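Local coordinates for alanine racemase (PDB 4QHR), which belongs to the alanine racemase family, pairing an N-terminal TIM-type barrel, which carries covalently bound pyridoxal phosphate, with a C-terminal domain rich in beta strands, at residues Gln14-Arg19 with Leu228-Val233; Asp85-Ala90 with Glu106-His111; Glu92-Cys97 with Gln118-Trp123; Ile241-Ile246 with Val314-Gln319; Asp265-Ser270 with Ile307-Thr312. All blocks are in the same frame, centred on the assembly; numbering follows the deposited sequence.

Contact 1: residues Gln14-Arg19 with Leu228-Val233; sequences QYNLNR and LDLKPV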
# COMPACT_ATOMS: atom_id res chain seq x y z
N GLN A 14 15.96 -3.61 -18.54
CA GLN A 14 16.91 -3.22 -19.60
C GLN A 14 16.22 -3.17 -20.93
O GLN A 14 16.46 -2.32 -21.76
CB GLN A 14 18.10 -4.18 -19.72
CG GLN A 14 18.94 -4.23 -18.49
CD GLN A 14 20.08 -5.23 -18.57
OE1 GLN A 14 19.91 -6.37 -18.99
NE2 GLN A 14 21.25 -4.81 -18.14
N TYR A 15 15.36 -4.13 -21.16
CA TYR A 15 14.65 -4.21 -22.43
C TYR A 15 13.73 -2.99 -22.67
O TYR A 15 13.65 -2.44 -23.77
CB TYR A 15 13.83 -5.51 -22.44
CG TYR A 15 13.11 -5.76 -23.70
CD1 TYR A 15 11.83 -5.22 -23.93
CD2 TYR A 15 13.68 -6.54 -24.70
CE1 TYR A 15 11.17 -5.47 -25.12
CE2 TYR A 15 13.01 -6.80 -25.87
CZ TYR A 15 11.76 -6.26 -26.08
OH TYR A 15 11.10 -6.52 -27.24
N ASN A 16 13.00 -2.60 -21.63
CA ASN A 16 12.05 -1.49 -21.74
C ASN A 16 12.80 -0.19 -21.87
O ASN A 16 12.36 0.70 -22.58
CB ASN A 16 11.19 -1.49 -20.48
CG ASN A 16 10.36 -2.75 -20.34
OD1 ASN A 16 10.03 -3.41 -21.34
ND2 ASN A 16 9.99 -3.07 -19.11
N LEU A 17 13.94 -0.06 -21.19
CA LEU A 17 14.78 1.13 -21.37
C LEU A 17 15.25 1.22 -22.84
O LEU A 17 15.27 2.31 -23.44
CB LEU A 17 15.96 1.13 -20.42
CG LEU A 17 16.91 2.32 -20.53
CD1 LEU A 17 16.22 3.67 -20.45
CD2 LEU A 17 17.99 2.24 -19.48
N ASN A 18 15.58 0.06 -23.41
CA ASN A 18 15.99 -0.02 -24.77
C ASN A 18 14.85 0.33 -25.71
O ASN A 18 15.10 0.90 -26.77
CB ASN A 18 16.60 -1.38 -25.13
CG ASN A 18 17.22 -1.37 -26.51
OD1 ASN A 18 18.22 -0.67 -26.74
ND2 ASN A 18 16.63 -2.07 -27.43
N ARG A 19 13.61 -0.00 -25.33
CA ARG A 19 12.47 0.46 -26.07
C ARG A 19 12.38 1.99 -26.14
O ARG A 19 12.09 2.57 -27.20
CB ARG A 19 11.16 -0.13 -25.56
CG ARG A 19 11.03 -1.65 -25.71
CD ARG A 19 10.62 -2.08 -27.13
NE ARG A 19 9.28 -1.56 -27.41
CZ ARG A 19 8.95 -0.70 -28.37
NH1 ARG A 19 9.86 -0.23 -29.26
NH2 ARG A 19 7.68 -0.32 -28.50
N LEU A 228 2.38 -2.86 -26.86
CA LEU A 228 3.40 -1.86 -26.82
C LEU A 228 4.79 -2.38 -26.89
O LEU A 228 5.71 -1.56 -26.93
CB LEU A 228 3.26 -1.04 -25.51
CG LEU A 228 1.93 -0.31 -25.32
CD1 LEU A 228 1.93 0.30 -23.91
CD2 LEU A 228 1.71 0.76 -26.36
N ASP A 229 4.94 -3.70 -26.90
CA ASP A 229 6.20 -4.42 -26.82
C ASP A 229 7.02 -3.99 -25.57
O ASP A 229 8.18 -3.58 -25.68
CB ASP A 229 7.06 -4.35 -28.12
CG ASP A 229 8.32 -5.23 -28.07
OD1 ASP A 229 8.44 -6.26 -27.34
OD2 ASP A 229 9.25 -4.88 -28.79
N LEU A 230 6.37 -4.10 -24.41
CA LEU A 230 7.07 -3.91 -23.13
C LEU A 230 7.02 -5.20 -22.30
O LEU A 230 6.05 -5.97 -22.40
CB LEU A 230 6.44 -2.76 -22.35
CG LEU A 230 6.45 -1.40 -23.01
CD1 LEU A 230 5.44 -0.45 -22.32
CD2 LEU A 230 7.83 -0.78 -22.92
N LYS A 231 8.04 -5.42 -21.47
CA LYS A 231 8.12 -6.60 -20.63
C LYS A 231 7.80 -6.30 -19.16
O LYS A 231 8.54 -5.54 -18.52
CB LYS A 231 9.52 -7.18 -20.74
CG LYS A 231 9.69 -7.88 -22.07
CD LYS A 231 11.04 -8.46 -22.23
CE LYS A 231 11.08 -9.06 -23.64
NZ LYS A 231 12.41 -9.67 -23.70
N PRO A 232 6.73 -6.91 -18.61
CA PRO A 232 6.45 -6.69 -17.17
C PRO A 232 7.69 -6.96 -16.33
O PRO A 232 8.35 -8.00 -16.49
CB PRO A 232 5.33 -7.69 -16.87
CG PRO A 232 4.62 -7.85 -18.17
CD PRO A 232 5.67 -7.70 -19.26
N VAL A 233 7.99 -6.05 -15.42
CA VAL A 233 9.17 -6.20 -14.59
C VAL A 233 8.83 -6.94 -13.27
O VAL A 233 9.58 -7.82 -12.80
CB VAL A 233 9.77 -4.82 -14.33
CG1 VAL A 233 10.88 -4.87 -13.26
CG2 VAL A 233 10.29 -4.21 -15.61
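Tyr15 meets Asp229 with its hydroxyl and Lys231 with its ring. Tyr15 OH donates to Asp229 OD1 at 2.7 Å on the syn side of the carboxylate, whose plane stands 72° from the ring. The extended Lys231 chain crosses one ring face: Lys231 CE lies 3.6 Å from the Tyr15 centroid in a CH-pi contact, and NZ follows as a cation-pi partner, a long cation suiting a flat ring. Asn16 suits its place because its amide both accepts and donates. Asn16 OD1 takes Lys231 N at 2.8 Å on an in-plane lone pair, while Asn16 ND2 gives to Lys231 O at 2.9 Å. Asp229, at positive phi, ends helix 225-228 in a Schellman motif, and the following residues lead past barrel helix 10-23 into strand 234-246. Arg19, bent at chi2 and chi3, turns its guanidinium edge to two carbonyls at that helix end: NE bonds Asp229 O at 2.9 Å, and NH2 bonds Leu228 O at 2.8 Å. Asp229 OD2, well out of the guanidinium plane, adds charge attraction alone.

Contact 2: residues Asp85-Ala90 with Glu106-His111; sequences DEMPVA and EWLIKH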
# COMPACT_ATOMS: atom_id res chain seq x y z
N ASP A 85 17.54 25.18 2.59
CA ASP A 85 18.71 24.41 3.07
C ASP A 85 19.00 23.15 2.26
O ASP A 85 20.01 22.51 2.46
CB ASP A 85 18.62 24.12 4.58
CG ASP A 85 17.49 23.19 4.95
OD1 ASP A 85 16.74 22.68 4.10
OD2 ASP A 85 17.33 23.00 6.20
N GLU A 86 18.12 22.77 1.34
CA GLU A 86 18.44 21.70 0.39
C GLU A 86 19.37 22.11 -0.70
O GLU A 86 20.01 21.25 -1.30
CB GLU A 86 17.16 21.12 -0.25
CG GLU A 86 16.13 20.55 0.72
CD GLU A 86 14.85 20.17 -0.03
OE1 GLU A 86 14.98 19.63 -1.14
OE2 GLU A 86 13.75 20.38 0.48
N MET A 87 19.48 23.41 -0.99
CA MET A 87 20.33 23.88 -2.08
C MET A 87 21.81 23.46 -2.00
O MET A 87 22.34 22.98 -3.01
CB MET A 87 20.23 25.41 -2.28
CG MET A 87 18.87 25.85 -2.85
SD MET A 87 18.47 25.10 -4.44
CE MET A 87 19.79 25.75 -5.42
N PRO A 88 22.46 23.62 -0.84
CA PRO A 88 23.89 23.23 -0.75
C PRO A 88 24.09 21.76 -1.01
O PRO A 88 25.10 21.37 -1.63
CB PRO A 88 24.30 23.60 0.69
CG PRO A 88 23.33 24.64 1.12
CD PRO A 88 22.03 24.34 0.39
N VAL A 89 23.13 20.94 -0.55
CA VAL A 89 23.20 19.47 -0.69
C VAL A 89 23.01 19.06 -2.16
O VAL A 89 23.80 18.30 -2.71
CB VAL A 89 22.14 18.75 0.15
CG1 VAL A 89 22.25 17.24 0.00
CG2 VAL A 89 22.25 19.14 1.63
N ALA A 90 21.98 19.60 -2.78
CA ALA A 90 21.76 19.43 -4.20
C ALA A 90 22.97 19.79 -5.04
O ALA A 90 23.37 19.04 -5.91
CB ALA A 90 20.54 20.25 -4.67
N GLU A 106 14.17 32.45 -6.33
CA GLU A 106 14.98 33.30 -5.44
C GLU A 106 16.10 32.51 -4.81
O GLU A 106 17.24 32.98 -4.77
CB GLU A 106 14.10 34.00 -4.37
CG GLU A 106 13.28 35.13 -5.02
CD GLU A 106 12.07 35.54 -4.22
OE1 GLU A 106 11.94 35.13 -3.05
OE2 GLU A 106 11.20 36.25 -4.79
N TRP A 107 15.81 31.30 -4.34
CA TRP A 107 16.87 30.48 -3.73
C TRP A 107 17.99 30.09 -4.70
O TRP A 107 19.18 30.03 -4.33
CB TRP A 107 16.29 29.22 -3.13
CG TRP A 107 15.29 29.45 -2.03
CD1 TRP A 107 15.16 30.55 -1.23
CD2 TRP A 107 14.26 28.52 -1.61
NE1 TRP A 107 14.11 30.37 -0.35
CE2 TRP A 107 13.55 29.13 -0.56
CE3 TRP A 107 13.87 27.23 -2.03
CZ2 TRP A 107 12.49 28.50 0.09
CZ3 TRP A 107 12.81 26.61 -1.39
CH2 TRP A 107 12.15 27.25 -0.34
N LEU A 108 17.62 29.80 -5.94
CA LEU A 108 18.57 29.38 -6.97
C LEU A 108 19.51 30.53 -7.32
O LEU A 108 20.74 30.35 -7.41
CB LEU A 108 17.84 28.94 -8.22
CG LEU A 108 18.78 28.54 -9.35
CD1 LEU A 108 19.56 27.25 -9.03
CD2 LEU A 108 17.98 28.39 -10.60
N ILE A 109 18.96 31.71 -7.55
CA ILE A 109 19.82 32.90 -7.82
C ILE A 109 20.76 33.16 -6.65
O ILE A 109 21.93 33.43 -6.84
CB ILE A 109 18.96 34.16 -8.03
CG1 ILE A 109 18.16 34.06 -9.31
CG2 ILE A 109 19.84 35.44 -7.99
CD1 ILE A 109 18.95 33.91 -10.57
N LYS A 110 20.23 33.06 -5.46
CA LYS A 110 21.03 33.14 -4.27
C LYS A 110 22.23 32.22 -4.31
O LYS A 110 23.30 32.65 -3.88
CB LYS A 110 20.19 32.86 -3.03
CG LYS A 110 20.91 33.04 -1.70
CD LYS A 110 20.02 33.68 -0.62
CE LYS A 110 20.74 33.76 0.73
NZ LYS A 110 20.73 32.47 1.49
N HIS A 111 22.08 30.98 -4.78
CA HIS A 111 23.18 30.01 -4.88
C HIS A 111 23.74 29.84 -6.30
O HIS A 111 24.35 28.83 -6.60
CB HIS A 111 22.73 28.65 -4.35
CG HIS A 111 22.36 28.67 -2.91
ND1 HIS A 111 21.10 29.02 -2.48
CD2 HIS A 111 23.09 28.44 -1.79
CE1 HIS A 111 21.07 28.98 -1.16
NE2 HIS A 111 22.26 28.62 -0.72
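Met87 and His111 join two helices in the outer layer of the TIM-type barrel, 87-92 and 102-110, with His111 standing just past the end of the second and at the N-cap position of helix 112-117. Met87 CB lies over the middle of the imidazole, 3.8 Å from the His111 ring centroid and 13° off its normal, a CH-pi contact. The ring is held for this by its own helix: His111 ND1 donates to Trp107 O at 2.9 Å, nearly straight at 167° and close to the ring plane. Trp107 O also receives the backbone N of His111, from the opposite face of the carbonyl plane, so one oxygen secures both backbone and ring. Met87 is long and flexible enough to curl at chi2 and chi3, which brings Met87 CE to 3.9 Å from Leu108 CD1, while its CG rests 4.3 Å from Trp107 CB. Pro88, near the start of its helix, where a missing N-H costs little, touches the ring obliquely. Tyr115 of helix 112-117 packs on both Met87 and Leu108, and Leu108 also reaches Leu147 of helix 139-149; in the chain, strand 95-99 comes between the two joined helices.

Contact 3: residues Glu92-Cys97 with Gln118-Trp123; sequences EQKFEC and QGLKVW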
# COMPACT_ATOMS: atom_id res chain seq x y z
N GLU A 92 26.13 19.95 -4.07
CA GLU A 92 27.28 19.12 -3.71
C GLU A 92 27.16 17.74 -4.34
O GLU A 92 28.13 17.18 -4.86
CB GLU A 92 27.39 19.04 -2.19
CG GLU A 92 28.34 17.99 -1.62
CD GLU A 92 29.82 18.27 -1.88
OE1 GLU A 92 30.57 17.29 -1.85
OE2 GLU A 92 30.24 19.45 -2.10
N GLN A 93 25.94 17.22 -4.33
CA GLN A 93 25.66 15.94 -4.93
C GLN A 93 25.44 15.97 -6.45
O GLN A 93 25.18 14.92 -7.05
CB GLN A 93 24.42 15.36 -4.27
CG GLN A 93 24.53 15.10 -2.77
CD GLN A 93 25.47 13.95 -2.48
OE1 GLN A 93 25.81 13.19 -3.37
NE2 GLN A 93 25.90 13.84 -1.24
N LYS A 94 25.53 17.15 -7.04
CA LYS A 94 25.23 17.33 -8.47
C LYS A 94 23.80 16.91 -8.90
O LYS A 94 23.61 16.14 -9.87
CB LYS A 94 26.25 16.62 -9.33
CG LYS A 94 27.64 17.23 -9.19
CD LYS A 94 28.61 16.50 -10.10
CE LYS A 94 29.96 17.21 -10.13
NZ LYS A 94 31.05 16.17 -10.14
N PHE A 95 22.82 17.43 -8.19
CA PHE A 95 21.41 17.23 -8.50
C PHE A 95 20.89 18.48 -9.21
O PHE A 95 20.90 19.58 -8.65
CB PHE A 95 20.60 17.04 -7.22
CG PHE A 95 20.89 15.81 -6.43
CD1 PHE A 95 21.55 14.76 -6.94
CD2 PHE A 95 20.43 15.73 -5.14
CE1 PHE A 95 21.80 13.65 -6.19
CE2 PHE A 95 20.66 14.60 -4.38
CZ PHE A 95 21.34 13.57 -4.91
N GLU A 96 20.41 18.35 -10.44
CA GLU A 96 19.85 19.47 -11.12
C GLU A 96 18.44 19.68 -10.57
O GLU A 96 17.74 18.70 -10.32
CB GLU A 96 19.80 19.23 -12.62
CG GLU A 96 21.20 19.11 -13.21
CD GLU A 96 21.21 18.99 -14.70
OE1 GLU A 96 20.16 18.60 -15.28
OE2 GLU A 96 22.25 19.35 -15.28
N CYS A 97 18.04 20.93 -10.46
CA CYS A 97 16.76 21.28 -9.88
C CYS A 97 15.79 21.79 -10.89
O CYS A 97 16.13 22.66 -11.70
CB CYS A 97 16.92 22.37 -8.82
SG CYS A 97 17.88 21.82 -7.41
N GLN A 118 29.23 23.92 -10.66
CA GLN A 118 29.05 22.47 -10.67
C GLN A 118 28.56 21.93 -12.01
O GLN A 118 28.51 20.74 -12.19
CB GLN A 118 28.10 22.00 -9.54
CG GLN A 118 28.75 21.90 -8.17
CD GLN A 118 29.71 20.71 -8.05
OE1 GLN A 118 30.71 20.63 -8.77
NE2 GLN A 118 29.41 19.80 -7.16
N GLY A 119 28.20 22.82 -12.96
CA GLY A 119 27.82 22.39 -14.27
C GLY A 119 26.37 22.01 -14.36
O GLY A 119 26.00 21.27 -15.25
N LEU A 120 25.55 22.51 -13.44
CA LEU A 120 24.17 21.99 -13.29
C LEU A 120 23.23 22.86 -14.07
O LEU A 120 23.27 24.10 -13.93
CB LEU A 120 23.74 21.98 -11.81
CG LEU A 120 24.60 21.08 -10.92
CD1 LEU A 120 24.27 21.36 -9.44
CD2 LEU A 120 24.42 19.61 -11.24
N LYS A 121 22.38 22.22 -14.86
CA LYS A 121 21.32 22.93 -15.55
C LYS A 121 20.19 23.16 -14.60
O LYS A 121 20.07 22.48 -13.56
CB LYS A 121 20.81 22.18 -16.79
CG LYS A 121 21.91 21.73 -17.76
CD LYS A 121 21.42 20.89 -18.94
CE LYS A 121 20.79 19.58 -18.56
NZ LYS A 121 21.74 18.56 -18.00
N VAL A 122 19.35 24.11 -14.95
CA VAL A 122 18.14 24.36 -14.18
C VAL A 122 16.98 24.02 -15.11
O VAL A 122 16.96 24.43 -16.30
CB VAL A 122 18.07 25.80 -13.64
CG1 VAL A 122 18.35 26.80 -14.70
CG2 VAL A 122 16.71 26.09 -13.00
N TRP A 123 16.06 23.22 -14.59
CA TRP A 123 14.87 22.81 -15.34
C TRP A 123 13.72 23.76 -14.98
O TRP A 123 13.34 23.86 -13.84
CB TRP A 123 14.53 21.34 -15.06
CG TRP A 123 15.59 20.39 -15.49
CD1 TRP A 123 16.89 20.36 -15.05
CD2 TRP A 123 15.45 19.29 -16.39
NE1 TRP A 123 17.57 19.33 -15.66
CE2 TRP A 123 16.71 18.65 -16.47
CE3 TRP A 123 14.38 18.78 -17.13
CZ2 TRP A 123 16.93 17.54 -17.28
CZ3 TRP A 123 14.58 17.70 -17.93
CH2 TRP A 123 15.84 17.06 -18.00
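Glu96 gathers three N-H donors from the other segment on its carboxylate. Glu96 OE1 takes Trp123 NE1 at 2.7 Å, from above the carboxylate plane but in the plane of the indole. Glu96 OE2 accepts twice: Lys121 NZ reaches its syn lone pair at 2.9 Å as a salt bridge, and Lys121 N comes from well above the plane, also at 2.9 Å. A glutamate suits this place because, with chi2 extended at -175°, it carries both oxygens across to the neighbouring strand, where the bonds fix the carboxylate's rotation. Trp123 N then donates to Cys97 O at 2.9 Å. Tyr115 OH bonds both Cys97 N and Lys121 O, linking the strands. Farther out, Leu120 CD2 packs 3.8 Å from Glu96 CG and 3.6 Å from Lys94 C. Lys94 and Gly119, both at positive phi, end their preceding helices in Schellman motifs. Strands 95-99 and 122-125, parallel neighbours, form a beta-alpha-beta crossover of the TIM-type barrel together with the two helices between them in sequence.

Contact 4: residues Ile241-Ile246 with Val314-Gln319; sequences IALNHI and VKLGTQ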
# COMPACT_ATOMS: atom_id res chain seq x y z
N ILE A 241 -2.72 -21.87 0.91
CA ILE A 241 -2.53 -22.28 2.31
C ILE A 241 -3.64 -23.16 2.87
O ILE A 241 -3.49 -23.74 3.95
CB ILE A 241 -2.30 -21.04 3.21
CG1 ILE A 241 -3.48 -20.07 3.21
CG2 ILE A 241 -1.04 -20.31 2.75
CD1 ILE A 241 -3.42 -19.01 4.31
N ALA A 242 -4.77 -23.23 2.15
CA ALA A 242 -5.90 -24.08 2.53
C ALA A 242 -6.78 -24.42 1.34
O ALA A 242 -6.92 -23.61 0.42
CB ALA A 242 -6.76 -23.42 3.61
N LEU A 243 -7.37 -25.62 1.38
CA LEU A 243 -8.30 -26.07 0.37
C LEU A 243 -9.64 -26.43 1.00
O LEU A 243 -9.67 -27.00 2.10
CB LEU A 243 -7.72 -27.27 -0.36
CG LEU A 243 -6.51 -26.86 -1.19
CD1 LEU A 243 -5.77 -28.08 -1.64
CD2 LEU A 243 -6.97 -26.02 -2.38
N ASN A 244 -10.72 -26.13 0.30
CA ASN A 244 -12.03 -26.27 0.89
C ASN A 244 -13.05 -26.63 -0.18
O ASN A 244 -13.14 -25.95 -1.18
CB ASN A 244 -12.36 -24.95 1.60
CG ASN A 244 -13.66 -24.94 2.37
OD1 ASN A 244 -14.31 -23.89 2.50
ND2 ASN A 244 -14.05 -26.08 2.91
N HIS A 245 -13.78 -27.73 0.01
CA HIS A 245 -14.89 -28.06 -0.93
C HIS A 245 -16.18 -27.53 -0.29
O HIS A 245 -16.49 -27.91 0.84
CB HIS A 245 -15.01 -29.55 -1.18
CG HIS A 245 -16.17 -29.91 -2.07
ND1 HIS A 245 -16.13 -29.74 -3.44
CD2 HIS A 245 -17.40 -30.40 -1.78
CE1 HIS A 245 -17.29 -30.12 -3.96
NE2 HIS A 245 -18.07 -30.53 -2.98
N ILE A 246 -16.88 -26.64 -0.99
CA ILE A 246 -18.14 -26.07 -0.49
C ILE A 246 -19.35 -26.48 -1.35
O ILE A 246 -19.22 -26.78 -2.55
CB ILE A 246 -18.08 -24.52 -0.34
CG1 ILE A 246 -17.71 -23.84 -1.65
CG2 ILE A 246 -17.10 -24.16 0.76
CD1 ILE A 246 -18.09 -22.37 -1.73
N VAL A 314 -4.63 -27.97 -8.22
CA VAL A 314 -3.81 -27.27 -7.27
C VAL A 314 -3.53 -28.17 -6.09
O VAL A 314 -4.15 -29.23 -5.93
CB VAL A 314 -4.48 -25.97 -6.74
CG1 VAL A 314 -4.73 -25.00 -7.89
CG2 VAL A 314 -5.76 -26.29 -5.97
N LYS A 315 -2.58 -27.73 -5.28
CA LYS A 315 -2.28 -28.35 -4.04
C LYS A 315 -1.94 -27.28 -3.02
O LYS A 315 -1.77 -26.11 -3.36
CB LYS A 315 -1.07 -29.26 -4.18
CG LYS A 315 -1.31 -30.53 -4.98
CD LYS A 315 -0.10 -31.44 -4.85
CE LYS A 315 0.13 -32.12 -3.51
NZ LYS A 315 -0.81 -33.25 -3.33
N LEU A 316 -1.82 -27.71 -1.77
CA LEU A 316 -1.25 -26.88 -0.72
C LEU A 316 0.19 -26.55 -1.18
O LEU A 316 0.92 -27.43 -1.64
CB LEU A 316 -1.28 -27.58 0.65
CG LEU A 316 -2.66 -27.79 1.27
CD1 LEU A 316 -2.54 -28.63 2.53
CD2 LEU A 316 -3.38 -26.47 1.58
N GLY A 317 0.55 -25.26 -1.13
CA GLY A 317 1.86 -24.81 -1.59
C GLY A 317 1.90 -24.35 -3.03
O GLY A 317 2.92 -23.83 -3.46
N THR A 318 0.83 -24.56 -3.79
CA THR A 318 0.82 -24.14 -5.20
C THR A 318 0.95 -22.63 -5.27
O THR A 318 0.33 -21.92 -4.48
CB THR A 318 -0.47 -24.54 -5.88
OG1 THR A 318 -0.46 -25.95 -6.09
CG2 THR A 318 -0.70 -23.82 -7.18
N GLN A 319 1.78 -22.20 -6.23
CA GLN A 319 2.18 -20.83 -6.40
C GLN A 319 1.08 -20.12 -7.14
O GLN A 319 0.52 -20.65 -8.02
CB GLN A 319 3.53 -20.72 -7.16
CG GLN A 319 4.74 -20.50 -6.24
CD GLN A 319 5.80 -19.62 -6.90
OE1 GLN A 319 6.67 -20.13 -7.60
NE2 GLN A 319 5.74 -18.26 -6.68
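Leu243 reaches out from its strand to Val314, Lys315 and Leu316. Leu243 CD2 meets Val314 CG2 at 3.8 Å, while Leu243 CD1 lies 4.0 Å from Leu316 N, so the two methyls touch different residues. Leu316 answers in the reverse direction: the two leucine side chains run antiparallel alongside each other, with Leu243 CG 4.2 Å from Leu316 CD2. Leu316 CD2 also covers the peptide between Ile241 and Ala242, at 3.6 Å from Ile241 C. Branched apolar side chains suit these places because the contact is van der Waals packing of methyls on one another and on backbone, with no hydrogen bond across it. Leu316 is placed by a type II beta turn from Lys315 to Thr318, closed by Thr318 N to Lys315 O at 3.1 Å. Thr318 OG1 braces the turn by accepting Lys315 N at 2.9 Å. Gly317 takes the positive phi of the third turn position, which a residue without CB adopts easily. Beyond this, Ala267 backs Leu243, Ile240 and Ile289 touch Val314, and Gln103 of the second subunit packs on Leu316. On the strand itself, Ile241 and Ala242 lie opposite the single residue Ile268, which makes a classic bulge in the mixed sheet of the C-terminal domain.

Contact 5: residues Asp265-Ser270 with Ile307-Thr312; sequences DIAIVS and IDVTNT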
# COMPACT_ATOMS: atom_id res chain seq x y z
N ASP A 265 -14.72 -25.98 -5.38
CA ASP A 265 -13.45 -26.06 -4.65
C ASP A 265 -12.89 -24.63 -4.54
O ASP A 265 -12.86 -23.91 -5.51
CB ASP A 265 -12.50 -27.00 -5.40
CG ASP A 265 -13.11 -28.37 -5.58
OD1 ASP A 265 -13.45 -28.95 -4.56
OD2 ASP A 265 -13.30 -28.82 -6.73
N ILE A 266 -12.49 -24.27 -3.34
CA ILE A 266 -11.99 -22.95 -2.97
C ILE A 266 -10.60 -23.15 -2.47
O ILE A 266 -10.35 -24.12 -1.78
CB ILE A 266 -12.80 -22.41 -1.77
CG1 ILE A 266 -14.26 -22.19 -2.21
CG2 ILE A 266 -12.23 -21.09 -1.27
CD1 ILE A 266 -14.42 -21.38 -3.49
N ALA A 267 -9.70 -22.26 -2.83
CA ALA A 267 -8.39 -22.25 -2.16
C ALA A 267 -8.21 -20.90 -1.43
O ALA A 267 -8.66 -19.86 -1.91
CB ALA A 267 -7.30 -22.45 -3.16
N ILE A 268 -7.53 -20.95 -0.28
CA ILE A 268 -7.14 -19.76 0.40
C ILE A 268 -5.67 -19.49 0.07
O ILE A 268 -4.81 -20.39 0.08
CB ILE A 268 -7.38 -19.84 1.91
CG1 ILE A 268 -8.83 -20.25 2.21
CG2 ILE A 268 -7.04 -18.50 2.57
CD1 ILE A 268 -9.90 -19.35 1.60
N VAL A 269 -5.39 -18.21 -0.24
CA VAL A 269 -4.08 -17.79 -0.66
C VAL A 269 -3.49 -16.82 0.37
O VAL A 269 -4.22 -15.99 0.92
CB VAL A 269 -4.18 -17.08 -2.01
CG1 VAL A 269 -2.84 -16.53 -2.43
CG2 VAL A 269 -4.69 -18.05 -3.08
N SER A 270 -2.18 -16.89 0.56
CA SER A 270 -1.52 -16.10 1.54
C SER A 270 -1.14 -14.70 1.01
O SER A 270 0.02 -14.33 0.98
CB SER A 270 -0.26 -16.79 2.07
OG SER A 270 0.67 -17.10 1.01
N ILE A 307 -9.99 -18.00 -3.80
CA ILE A 307 -10.07 -18.18 -5.22
C ILE A 307 -10.87 -19.44 -5.54
O ILE A 307 -10.85 -20.43 -4.77
CB ILE A 307 -8.67 -18.22 -5.88
CG1 ILE A 307 -7.88 -19.38 -5.38
CG2 ILE A 307 -7.87 -16.92 -5.59
CD1 ILE A 307 -6.48 -19.34 -5.91
N ASP A 308 -11.59 -19.39 -6.66
CA ASP A 308 -12.31 -20.54 -7.16
C ASP A 308 -11.34 -21.38 -7.98
O ASP A 308 -10.91 -20.95 -9.04
CB ASP A 308 -13.48 -20.07 -8.01
CG ASP A 308 -14.23 -21.21 -8.66
OD1 ASP A 308 -13.95 -22.37 -8.36
OD2 ASP A 308 -15.13 -20.89 -9.48
N VAL A 309 -11.04 -22.57 -7.48
CA VAL A 309 -10.12 -23.49 -8.13
C VAL A 309 -10.83 -24.71 -8.68
O VAL A 309 -10.18 -25.68 -9.05
CB VAL A 309 -8.96 -23.93 -7.22
CG1 VAL A 309 -8.03 -22.74 -6.97
CG2 VAL A 309 -9.45 -24.55 -5.91
N THR A 310 -12.15 -24.67 -8.73
CA THR A 310 -12.93 -25.79 -9.26
C THR A 310 -12.31 -26.37 -10.55
O THR A 310 -12.10 -27.60 -10.65
CB THR A 310 -14.41 -25.41 -9.44
OG1 THR A 310 -14.91 -24.91 -8.20
CG2 THR A 310 -15.24 -26.68 -9.84
N ASN A 311 -11.95 -25.51 -11.50
CA ASN A 311 -11.45 -25.95 -12.82
C ASN A 311 -9.94 -26.15 -12.95
O ASN A 311 -9.49 -26.42 -14.04
CB ASN A 311 -11.90 -24.92 -13.89
N THR A 312 -9.18 -26.05 -11.85
CA THR A 312 -7.72 -25.95 -11.89
C THR A 312 -7.07 -26.89 -10.87
O THR A 312 -7.43 -26.91 -9.68
CB THR A 312 -7.31 -24.48 -11.57
OG1 THR A 312 -8.03 -23.59 -12.43
CG2 THR A 312 -5.81 -24.23 -11.72
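Ala267, Val269, Ile307 and Val309 form the apolar centre where strands 264-269 and 305-308 pair antiparallel in the sheet of the C-terminal domain. Ala267 CB, small enough to sit between two larger neighbours, lies 3.8 Å from Ile307 CG1 and 3.9 Å from Val309 CG1. Ile307 CD1 goes on to Val269 CG2 at 3.6 Å, the two side chains crossing at about a right angle. Ile307 reaches both because CG1 sits between its backbone N and carbonyl carbon (chi1 62°). Beneath these methyls, Ala267 and Ile307 make a hydrogen-bonded pair: Ala267 N gives to Ile307 O at 2.9 Å, and Ile307 N returns a bond to Ala267 O. Ile266 and Asp308 follow as a non-hydrogen-bonded pair on the other face. Past the strand's end, Val309 N still bonds Asp265 O at 3.0 Å as the chain enters a type I turn from Val309 to Thr312. At the polar edge, Asp265 turns its carboxylate to His245, while its backbone N donates to Thr310 OG1. Threonine suits this spot because its hydroxyl both accepts and donates. Asp308 OD1 receives Thr310 N at 2.9 Å, an Asx turn, and on its syn lone pair Thr310 OG1 at 2.7 Å.

Overall arrangement
Contacts 2 and 3 lie side by side in the barrel, centres about 10 Å apart. Their segments alternate along the chain, and they share a probable hydrogen bond from Phe95 N to Ala90 O and packing of Leu108 on Val122. Contacts 4 and 5 form the other cluster, centres about 6 Å apart, joined through neighbouring strands 234-246 and 264-269. The clusters lie on opposite sides of the chain's centre, with 54 to 58 Å between centres. Contact 1 stands between, about 29 Å from contact 3 and 32 Å from contact 5 (centre to centre), tying barrel helix 10-23 to the segment that leads into strand 234-246. That helix precedes strand 28-32, just beyond which Lys34 carries the pyridoxal phosphate.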